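Local coordinates for protein xylulokinase (PDB 5VM1) that probably phosphorylates D-xylulose to D-xylulose 5-phosphate at the expense of ATP, as a sugar kinase of the FGGY family, at residues T329-G334 against S408-K413; I415-N420 against E464-L469; V378-R383 against S471-A476. All blocks are in the same frame, centred on the assembly; numbering follows the deposited sequence.

Contact 1: residues T329-G334 against S408-K413; sequences TLKAPG and STYWLK
In the C-terminal FGGY domain, which has the actin-like ATPase fold, Y410 and K413 on the first turns of helix 409-419 meet L330 and its neighbours in the loop that leaves helix 319-326. The loop is extended here and passes the end of the tyrosine side chain. The Y410 phenol crosses the L330 side chain at about a right angle. L330 CD1 sits over one face of the ring, displaced toward the rim, 4.0 Å from the Y410 ring centroid. This is a CH-pi contact, and its line lies 24° off the ring normal. The nearest ring atom is Y410 CE1, 3.6 Å from L330 CD1. The leucine CG is anti to the backbone N (chi1 -161°), and this torsion brings its CD1 over the phenol. L330 CD1 also touches K413 CB at 3.9 Å, one turn further along the helix. The K413 chain is extended and ends near T329, where its NZ is hydrogen-bonded to the E328 carbonyl oxygen. A water accepts from L330 N and, weakly, from K413 NZ. L326 and Q372 also touch Y410. At the start of the helix, S408 is the N-cap: S408 OG accepts from the W411 backbone N. One direct hydrogen bond joins the two segments. The loop backbone thus holds the far end of the ring, while the leucine covers its face. The backbone N-H of K331 donates this hydrogen bond to the Y410 hydroxyl oxygen, with K331 N 3.0 Å from Y410 OH and an angle of 154° at the hydrogen.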
loop_
_atom_site.group_PDB
_atom_site.type_symbol
_atom_site.label_atom_id
_atom_site.label_comp_id
_atom_site.label_asym_id
_atom_site.label_seq_id
_atom_site.Cartn_x
_atom_site.Cartn_y
_atom_site.Cartn_z
ATOM N N THR A 329 -23.076 -17.447 -8.927
ATOM C CA THR A 329 -22.577 -18.781 -9.238
ATOM C C THR A 329 -21.432 -18.712 -10.250
ATOM O O THR A 329 -21.541 -18.042 -11.288
ATOM C CB THR A 329 -23.710 -19.660 -9.768
ATOM O OG1 THR A 329 -24.676 -19.852 -8.727
ATOM C CG2 THR A 329 -23.175 -21.021 -10.213
ATOM N N LEU A 330 -20.312 -19.355 -9.911
ATOM C CA LEU A 330 -19.158 -19.374 -10.799
ATOM C C LEU A 330 -19.474 -20.187 -12.048
ATOM O O LEU A 330 -20.119 -21.242 -11.980
ATOM C CB LEU A 330 -17.934 -19.958 -10.096
ATOM C CG LEU A 330 -16.575 -19.631 -10.739
ATOM C CD1 LEU A 330 -16.186 -18.174 -10.492
ATOM C CD2 LEU A 330 -15.471 -20.544 -10.253
ATOM N N LYS A 331 -19.050 -19.667 -13.194
ATOM C CA LYS A 331 -19.199 -20.326 -14.485
ATOM C C LYS A 331 -17.845 -20.799 -15.002
ATOM O O LYS A 331 -16.800 -20.221 -14.679
ATOM C CB LYS A 331 -19.818 -19.371 -15.502
ATOM C CG LYS A 331 -21.219 -18.921 -15.157
ATOM C CD LYS A 331 -21.677 -17.912 -16.174
ATOM C CE LYS A 331 -22.950 -17.203 -15.753
ATOM N NZ LYS A 331 -23.142 -16.041 -16.677
ATOM N N ALA A 332 -17.868 -21.835 -15.829
ATOM C CA ALA A 332 -16.639 -22.265 -16.483
ATOM C C ALA A 332 -16.194 -21.184 -17.455
ATOM O O ALA A 332 -17.034 -20.541 -18.080
ATOM C CB ALA A 332 -16.835 -23.566 -17.241
ATOM N N PRO A 333 -14.898 -20.921 -17.567
ATOM C CA PRO A 333 -14.457 -19.876 -18.496
ATOM C C PRO A 333 -14.896 -20.221 -19.912
ATOM O O PRO A 333 -14.968 -21.395 -20.304
ATOM C CB PRO A 333 -12.933 -19.888 -18.361
ATOM C CG PRO A 333 -12.666 -20.534 -17.040
ATOM C CD PRO A 333 -13.772 -21.545 -16.861
ATOM N N GLY A 334 -15.217 -19.179 -20.676
ATOM C CA GLY A 334 -15.508 -19.315 -22.083
ATOM C C GLY A 334 -14.294 -19.014 -22.944
ATOM O O GLY A 334 -13.154 -18.925 -22.478
ATOM N N SER A 408 -17.613 -8.472 -4.600
ATOM C CA SER A 408 -18.167 -9.330 -5.642
ATOM C C SER A 408 -17.948 -10.800 -5.273
ATOM O O SER A 408 -16.815 -11.293 -5.281
ATOM C CB SER A 408 -17.524 -9.017 -6.990
ATOM O OG SER A 408 -17.733 -10.104 -7.862
ATOM N N THR A 409 -19.043 -11.507 -4.987
ATOM C CA THR A 409 -18.958 -12.938 -4.722
ATOM C C THR A 409 -18.373 -13.679 -5.923
ATOM O O THR A 409 -17.602 -14.633 -5.765
ATOM C CB THR A 409 -20.343 -13.490 -4.373
ATOM O OG1 THR A 409 -20.896 -12.748 -3.283
ATOM C CG2 THR A 409 -20.251 -14.937 -3.982
ATOM N N TYR A 410 -18.733 -13.264 -7.136
ATOM C CA TYR A 410 -18.172 -13.922 -8.310
ATOM C C TYR A 410 -16.661 -13.772 -8.326
ATOM O O TYR A 410 -15.937 -14.747 -8.553
ATOM C CB TYR A 410 -18.776 -13.362 -9.601
ATOM C CG TYR A 410 -18.593 -14.293 -10.776
ATOM C CD1 TYR A 410 -17.363 -14.409 -11.411
ATOM C CD2 TYR A 410 -19.653 -15.087 -11.229
ATOM C CE1 TYR A 410 -17.189 -15.273 -12.467
ATOM C CE2 TYR A 410 -19.491 -15.957 -12.292
ATOM C CZ TYR A 410 -18.251 -16.049 -12.906
ATOM O OH TYR A 410 -18.067 -16.922 -13.958
ATOM N N TRP A 411 -16.171 -12.552 -8.076
ATOM C CA TRP A 411 -14.732 -12.302 -8.158
ATOM C C TRP A 411 -13.968 -13.148 -7.162
ATOM O O TRP A 411 -12.870 -13.622 -7.468
ATOM C CB TRP A 411 -14.405 -10.829 -7.920
ATOM C CG TRP A 411 -13.330 -10.327 -8.830
ATOM C CD1 TRP A 411 -12.465 -11.078 -9.582
ATOM C CD2 TRP A 411 -13.067 -8.958 -9.161
ATOM N NE1 TRP A 411 -11.659 -10.252 -10.340
ATOM C CE2 TRP A 411 -12.013 -8.948 -10.100
ATOM C CE3 TRP A 411 -13.611 -7.738 -8.742
ATOM C CZ2 TRP A 411 -11.501 -7.766 -10.625
ATOM C CZ3 TRP A 411 -13.092 -6.571 -9.262
ATOM C CH2 TRP A 411 -12.053 -6.591 -10.189
ATOM N N LEU A 412 -14.521 -13.322 -5.955
ATOM C CA LEU A 412 -13.843 -14.100 -4.919
ATOM C C LEU A 412 -13.794 -15.576 -5.275
ATOM O O LEU A 412 -12.764 -16.231 -5.064
ATOM C CB LEU A 412 -14.529 -13.904 -3.567
ATOM C CG LEU A 412 -14.485 -12.482 -3.036
ATOM C CD1 LEU A 412 -15.201 -12.425 -1.713
ATOM C CD2 LEU A 412 -13.039 -12.035 -2.896
ATOM N N LYS A 413 -14.900 -16.119 -5.798
ATOM C CA LYS A 413 -14.900 -17.515 -6.228
ATOM C C LYS A 413 -13.953 -17.716 -7.404
ATOM O O LYS A 413 -13.265 -18.736 -7.491
ATOM C CB LYS A 413 -16.314 -17.949 -6.609
ATOM C CG LYS A 413 -17.293 -17.921 -5.461
ATOM C CD LYS A 413 -18.494 -18.787 -5.730
ATOM C CE LYS A 413 -19.590 -18.525 -4.730
ATOM N NZ LYS A 413 -20.842 -19.192 -5.121
HETATM O O HOH W 1 -20.143 -20.997 -7.917
#

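Contact 2: residues I415-N420 against E464-L469; sequences IATALN and EPEQAL
T417 and P465 bring the last turns of helix 409-419 against the loop that joins edge strand 459-463 to the C-terminal helix 470-488, in the C-terminal part of the actin-like fold. The backbones come close, with T417 CA 4.3 Å from P465 CA. The polar part is one hydrogen bond. The backbone N-H of E466 points at the T417 hydroxyl, with E466 N 2.8 Å from T417 OG1 and a nearly straight angle of 165°. The same hydroxyl is hydrogen-bonded to the K413 carbonyl one turn back, so it bridges its own helix and the loop. T417 chi1 (-59°) sets OG1 beside the backbone N and CG2 anti to it, so OG1 meets E466 and CG2 meets L469.

The remaining contacts are van der Waals. T417 CG2 lies 3.7 Å from the L469 carbonyl oxygen, at the turn that precedes helix 470-488. The methyl of A416 rests loosely on the proline ring, with A416 CB 4.4 Å from P465 CG. The A416 carbonyl oxygen approaches the same ring at P465 CB. N420 leaves helical geometry with a positive phi, and its side chain crosses the proline at about a right angle. The ring is thereby met by the helix end at two oxygens, and the N420 amide oxygen OD1 lies 3.3 Å from P465 CB.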
loop_
_atom_site.group_PDB
_atom_site.type_symbol
_atom_site.label_atom_id
_atom_site.label_comp_id
_atom_site.label_asym_id
_atom_site.label_seq_id
_atom_site.Cartn_x
_atom_site.Cartn_y
_atom_site.Cartn_z
ATOM N N ILE A 415 -11.149 -15.937 -7.980
ATOM C CA ILE A 415 -9.766 -15.863 -7.495
ATOM C C ILE A 415 -9.387 -17.131 -6.720
ATOM O O ILE A 415 -8.280 -17.662 -6.877
ATOM C CB ILE A 415 -9.572 -14.585 -6.654
ATOM C CG1 ILE A 415 -9.862 -13.354 -7.520
ATOM C CG2 ILE A 415 -8.169 -14.508 -6.107
ATOM C CD1 ILE A 415 -10.018 -12.042 -6.753
ATOM N N ALA A 416 -10.304 -17.650 -5.896
ATOM C CA ALA A 416 -10.028 -18.886 -5.165
ATOM C C ALA A 416 -9.841 -20.060 -6.116
ATOM O O ALA A 416 -8.955 -20.900 -5.921
ATOM C CB ALA A 416 -11.153 -19.189 -4.171
ATOM N N THR A 417 -10.686 -20.161 -7.133
ATOM C CA THR A 417 -10.523 -21.286 -8.032
ATOM C C THR A 417 -9.284 -21.133 -8.913
ATOM O O THR A 417 -8.637 -22.136 -9.261
ATOM C CB THR A 417 -11.809 -21.471 -8.833
ATOM O OG1 THR A 417 -12.881 -21.706 -7.901
ATOM C CG2 THR A 417 -11.691 -22.633 -9.848
ATOM N N ALA A 418 -8.901 -19.897 -9.235
ATOM C CA ALA A 418 -7.705 -19.706 -10.037
ATOM C C ALA A 418 -6.444 -20.056 -9.247
ATOM O O ALA A 418 -5.486 -20.591 -9.814
ATOM C CB ALA A 418 -7.655 -18.277 -10.579
ATOM N N LEU A 419 -6.423 -19.762 -7.937
ATOM C CA LEU A 419 -5.274 -20.035 -7.072
ATOM C C LEU A 419 -5.335 -21.390 -6.397
ATOM O O LEU A 419 -4.297 -21.895 -5.958
ATOM C CB LEU A 419 -5.182 -18.991 -5.955
ATOM C CG LEU A 419 -5.233 -17.516 -6.353
ATOM C CD1 LEU A 419 -5.190 -16.678 -5.117
ATOM C CD2 LEU A 419 -4.096 -17.116 -7.292
ATOM N N ASN A 420 -6.519 -21.986 -6.326
ATOM C CA ASN A 420 -6.780 -23.151 -5.484
ATOM C C ASN A 420 -6.331 -22.907 -4.041
ATOM O O ASN A 420 -5.703 -23.764 -3.414
ATOM C CB ASN A 420 -6.129 -24.418 -6.031
ATOM C CG ASN A 420 -6.812 -25.671 -5.523
ATOM O OD1 ASN A 420 -7.956 -25.614 -5.055
ATOM N ND2 ASN A 420 -6.109 -26.798 -5.565
ATOM N N GLU A 464 -14.401 -21.222 -0.778
ATOM C CA GLU A 464 -13.505 -22.324 -1.082
ATOM C C GLU A 464 -13.334 -22.447 -2.591
ATOM O O GLU A 464 -14.223 -22.057 -3.346
ATOM C CB GLU A 464 -14.051 -23.627 -0.507
ATOM C CG GLU A 464 -14.242 -23.622 1.007
ATOM C CD GLU A 464 -12.926 -23.729 1.787
ATOM O OE1 GLU A 464 -11.868 -23.997 1.172
ATOM O OE2 GLU A 464 -12.952 -23.588 3.029
ATOM N N PRO A 465 -12.213 -22.977 -3.081
ATOM C CA PRO A 465 -12.074 -23.148 -4.532
ATOM C C PRO A 465 -13.112 -24.128 -5.043
ATOM O O PRO A 465 -13.402 -25.137 -4.393
ATOM C CB PRO A 465 -10.653 -23.707 -4.694
ATOM C CG PRO A 465 -9.947 -23.385 -3.415
ATOM C CD PRO A 465 -11.006 -23.412 -2.354
ATOM N N GLU A 466 -13.666 -23.830 -6.222
ATOM C CA GLU A 466 -14.648 -24.705 -6.864
ATOM C C GLU A 466 -13.913 -25.876 -7.501
ATOM O O GLU A 466 -13.333 -25.746 -8.586
ATOM C CB GLU A 466 -15.443 -23.941 -7.916
ATOM C CG GLU A 466 -16.263 -22.788 -7.411
ATOM C CD GLU A 466 -17.639 -23.230 -6.978
ATOM O OE1 GLU A 466 -17.969 -24.404 -7.231
ATOM O OE2 GLU A 466 -18.392 -22.407 -6.412
ATOM N N GLN A 467 -13.983 -27.044 -6.853
ATOM C CA GLN A 467 -13.192 -28.183 -7.304
ATOM C C GLN A 467 -13.559 -28.570 -8.733
ATOM O O GLN A 467 -12.678 -28.891 -9.542
ATOM C CB GLN A 467 -13.396 -29.373 -6.342
ATOM C CG GLN A 467 -12.118 -29.969 -5.695
ATOM C CD GLN A 467 -11.336 -28.970 -4.811
ATOM O OE1 GLN A 467 -11.913 -28.059 -4.187
ATOM N NE2 GLN A 467 -10.009 -29.144 -4.762
ATOM N N ALA A 468 -14.844 -28.454 -9.087
ATOM C CA ALA A 468 -15.291 -28.842 -10.423
ATOM C C ALA A 468 -14.705 -27.948 -11.503
ATOM O O ALA A 468 -14.519 -28.398 -12.636
ATOM C CB ALA A 468 -16.814 -28.822 -10.502
ATOM N N LEU A 469 -14.451 -26.685 -11.203
ATOM C CA LEU A 469 -13.935 -25.761 -12.197
ATOM C C LEU A 469 -12.416 -25.546 -12.114
ATOM O O LEU A 469 -11.887 -24.713 -12.866
ATOM C CB LEU A 469 -14.696 -24.434 -12.101
ATOM C CG LEU A 469 -16.170 -24.610 -12.488
ATOM C CD1 LEU A 469 -16.934 -23.309 -12.374
ATOM C CD2 LEU A 469 -16.268 -25.161 -13.915
#

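Contact 3: residues V378-R383 against S471-A476; sequences VAFAIR and SAYDEA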
loop_
_atom_site.group_PDB
_atom_site.type_symbol
_atom_site.label_atom_id
_atom_site.label_comp_id
_atom_site.label_asym_id
_atom_site.label_seq_id
_atom_site.Cartn_x
_atom_site.Cartn_y
_atom_site.Cartn_z
ATOM N N VAL A 378 -8.377 -10.715 -14.342
ATOM C CA VAL A 378 -7.712 -10.144 -13.180
ATOM C C VAL A 378 -7.345 -11.245 -12.209
ATOM O O VAL A 378 -6.238 -11.254 -11.673
ATOM C CB VAL A 378 -8.580 -9.064 -12.510
ATOM C CG1 VAL A 378 -8.076 -8.792 -11.094
ATOM C CG2 VAL A 378 -8.497 -7.795 -13.306
ATOM N N ALA A 379 -8.221 -12.244 -12.045
ATOM C CA ALA A 379 -7.870 -13.401 -11.222
ATOM C C ALA A 379 -6.581 -14.057 -11.716
ATOM O O ALA A 379 -5.698 -14.380 -10.912
ATOM C CB ALA A 379 -9.011 -14.414 -11.219
ATOM N N PHE A 380 -6.442 -14.223 -13.044
ATOM C CA PHE A 380 -5.229 -14.808 -13.612
ATOM C C PHE A 380 -3.995 -13.938 -13.372
ATOM O O PHE A 380 -2.907 -14.462 -13.087
ATOM C CB PHE A 380 -5.422 -15.049 -15.112
ATOM C CG PHE A 380 -6.451 -16.065 -15.418
ATOM C CD1 PHE A 380 -6.579 -17.168 -14.611
ATOM C CD2 PHE A 380 -7.317 -15.913 -16.492
ATOM C CE1 PHE A 380 -7.541 -18.123 -14.867
ATOM C CE2 PHE A 380 -8.287 -16.855 -16.752
ATOM C CZ PHE A 380 -8.404 -17.961 -15.936
ATOM N N ALA A 381 -4.142 -12.616 -13.435
ATOM C CA ALA A 381 -3.028 -11.744 -13.059
ATOM C C ALA A 381 -2.630 -11.957 -11.604
ATOM O O ALA A 381 -1.441 -11.986 -11.281
ATOM C CB ALA A 381 -3.391 -10.280 -13.289
ATOM N N ILE A 382 -3.607 -12.098 -10.705
ATOM C CA ILE A 382 -3.278 -12.435 -9.321
ATOM C C ILE A 382 -2.527 -13.765 -9.257
ATOM O O ILE A 382 -1.558 -13.909 -8.515
ATOM C CB ILE A 382 -4.555 -12.471 -8.458
ATOM C CG1 ILE A 382 -5.209 -11.092 -8.397
ATOM C CG2 ILE A 382 -4.227 -12.932 -7.040
ATOM C CD1 ILE A 382 -6.554 -11.117 -7.794
ATOM N N ARG A 383 -2.941 -14.751 -10.046
ATOM C CA ARG A 383 -2.219 -16.021 -10.056
ATOM C C ARG A 383 -0.810 -15.851 -10.620
ATOM O O ARG A 383 0.127 -16.531 -10.185
ATOM C CB ARG A 383 -3.050 -17.084 -10.796
ATOM C CG ARG A 383 -2.369 -17.893 -11.817
ATOM C CD ARG A 383 -2.269 -19.330 -11.435
ATOM N NE ARG A 383 -3.374 -20.200 -11.858
ATOM C CZ ARG A 383 -3.190 -21.467 -12.249
ATOM N NH1 ARG A 383 -4.218 -22.237 -12.602
ATOM N NH2 ARG A 383 -1.952 -21.961 -12.313
ATOM N N SER A 471 -9.923 -27.480 -13.103
ATOM C CA SER A 471 -9.262 -27.857 -14.341
ATOM C C SER A 471 -9.549 -26.850 -15.442
ATOM O O SER A 471 -8.636 -26.418 -16.151
ATOM C CB SER A 471 -9.712 -29.259 -14.752
ATOM O OG SER A 471 -9.085 -29.658 -15.951
ATOM N N ALA A 472 -10.813 -26.446 -15.589
ATOM C CA ALA A 472 -11.150 -25.468 -16.617
ATOM C C ALA A 472 -10.440 -24.144 -16.371
ATOM O O ALA A 472 -10.015 -23.477 -17.320
ATOM C CB ALA A 472 -12.665 -25.277 -16.700
ATOM N N TYR A 473 -10.261 -23.763 -15.099
ATOM C CA TYR A 473 -9.533 -22.530 -14.810
ATOM C C TYR A 473 -8.050 -22.653 -15.150
ATOM O O TYR A 473 -7.452 -21.662 -15.577
ATOM C CB TYR A 473 -9.717 -22.118 -13.343
ATOM C CG TYR A 473 -10.749 -21.034 -13.130
ATOM C CD1 TYR A 473 -12.113 -21.298 -13.285
ATOM C CD2 TYR A 473 -10.362 -19.725 -12.832
ATOM C CE1 TYR A 473 -13.066 -20.301 -13.112
ATOM C CE2 TYR A 473 -11.327 -18.711 -12.671
ATOM C CZ TYR A 473 -12.667 -19.012 -12.806
ATOM O OH TYR A 473 -13.611 -18.025 -12.654
ATOM N N ASP A 474 -7.440 -23.838 -14.963
ATOM C CA ASP A 474 -6.058 -24.050 -15.419
ATOM C C ASP A 474 -5.948 -23.889 -16.924
ATOM O O ASP A 474 -5.036 -23.225 -17.444
ATOM C CB ASP A 474 -5.563 -25.455 -15.059
ATOM C CG ASP A 474 -5.098 -25.590 -13.620
ATOM O OD1 ASP A 474 -4.903 -24.566 -12.913
ATOM O OD2 ASP A 474 -4.927 -26.766 -13.205
ATOM N N GLU A 475 -6.885 -24.498 -17.640
ATOM C CA GLU A 475 -6.871 -24.426 -19.089
ATOM C C GLU A 475 -6.999 -22.974 -19.529
ATOM O O GLU A 475 -6.235 -22.507 -20.382
ATOM C CB GLU A 475 -7.999 -25.319 -19.605
ATOM C CG GLU A 475 -8.219 -25.436 -21.079
ATOM C CD GLU A 475 -9.521 -26.160 -21.345
ATOM O OE1 GLU A 475 -10.318 -25.682 -22.185
ATOM O OE2 GLU A 475 -9.758 -27.193 -20.674
ATOM N N ALA A 476 -7.920 -22.229 -18.906
ATOM C CA ALA A 476 -8.076 -20.817 -19.230
ATOM C C ALA A 476 -6.882 -19.997 -18.744
ATOM O O ALA A 476 -6.471 -19.033 -19.409
ATOM C CB ALA A 476 -9.381 -20.285 -18.640
#
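R383 and D474 form the salt bridge of this contact. The modelled separation of R383 NH1 and D474 OD1, 2.4 Å, is too short and is doubtful at this resolution. As modelled, NH1 is the donor, and the acid approaches the guanidinium at its edge, near its plane. The guanidinium and carboxylate planes are 68° apart, and the modelled bridge is single: NH1 to OD1. The arginine chain bends at chi2 and chi3 to bring the group round, and Y477 makes a cation-pi contact with it. Main-chain groups inside the two segments keep their helical partners: R383 N bonds to A379 O, and A476 N to A472 O.

The rest is mostly apolar. F380 projects between Y473 and A476. Its CZ lies 3.7 Å from A476 CB, and its CE1 lies 3.8 Å from Y473 CD2. F380 CE1 also lies 3.6 Å from Y473 O, oblique to the ring. The F380 and Y473 rings are oblique, with planes at 60°. F380 also meets the ring of Y480. Segments 378-383 and 471-476 cross nearly at right angles (-83°), with their axes 11.4 Å apart. Both helices belong to the C-terminal half of the actin-like ATPase fold of FGGY kinases.

The three contacts form one continuous patch on the C-terminal domain. Contacts 1 and 2 both use helix 409-419, and their centres are about 9 Å apart. L330 CD2 of contact 1 packs 3.7 Å from T417 OG1 of contact 2. Contacts 2 and 3 also have centres about 9 Å apart; T417 CG2 lies 3.7 Å from Y473 CD1. Contacts 1 and 3, about 11 Å apart between centres, meet where P333 packs on A476 and L330 on Y473. Along the chain, contact 2 is nested inside the loop closed by contact 3. All three lie away from the predicted catalytic D243 and the predicted substrate-binding residues M87 and H88.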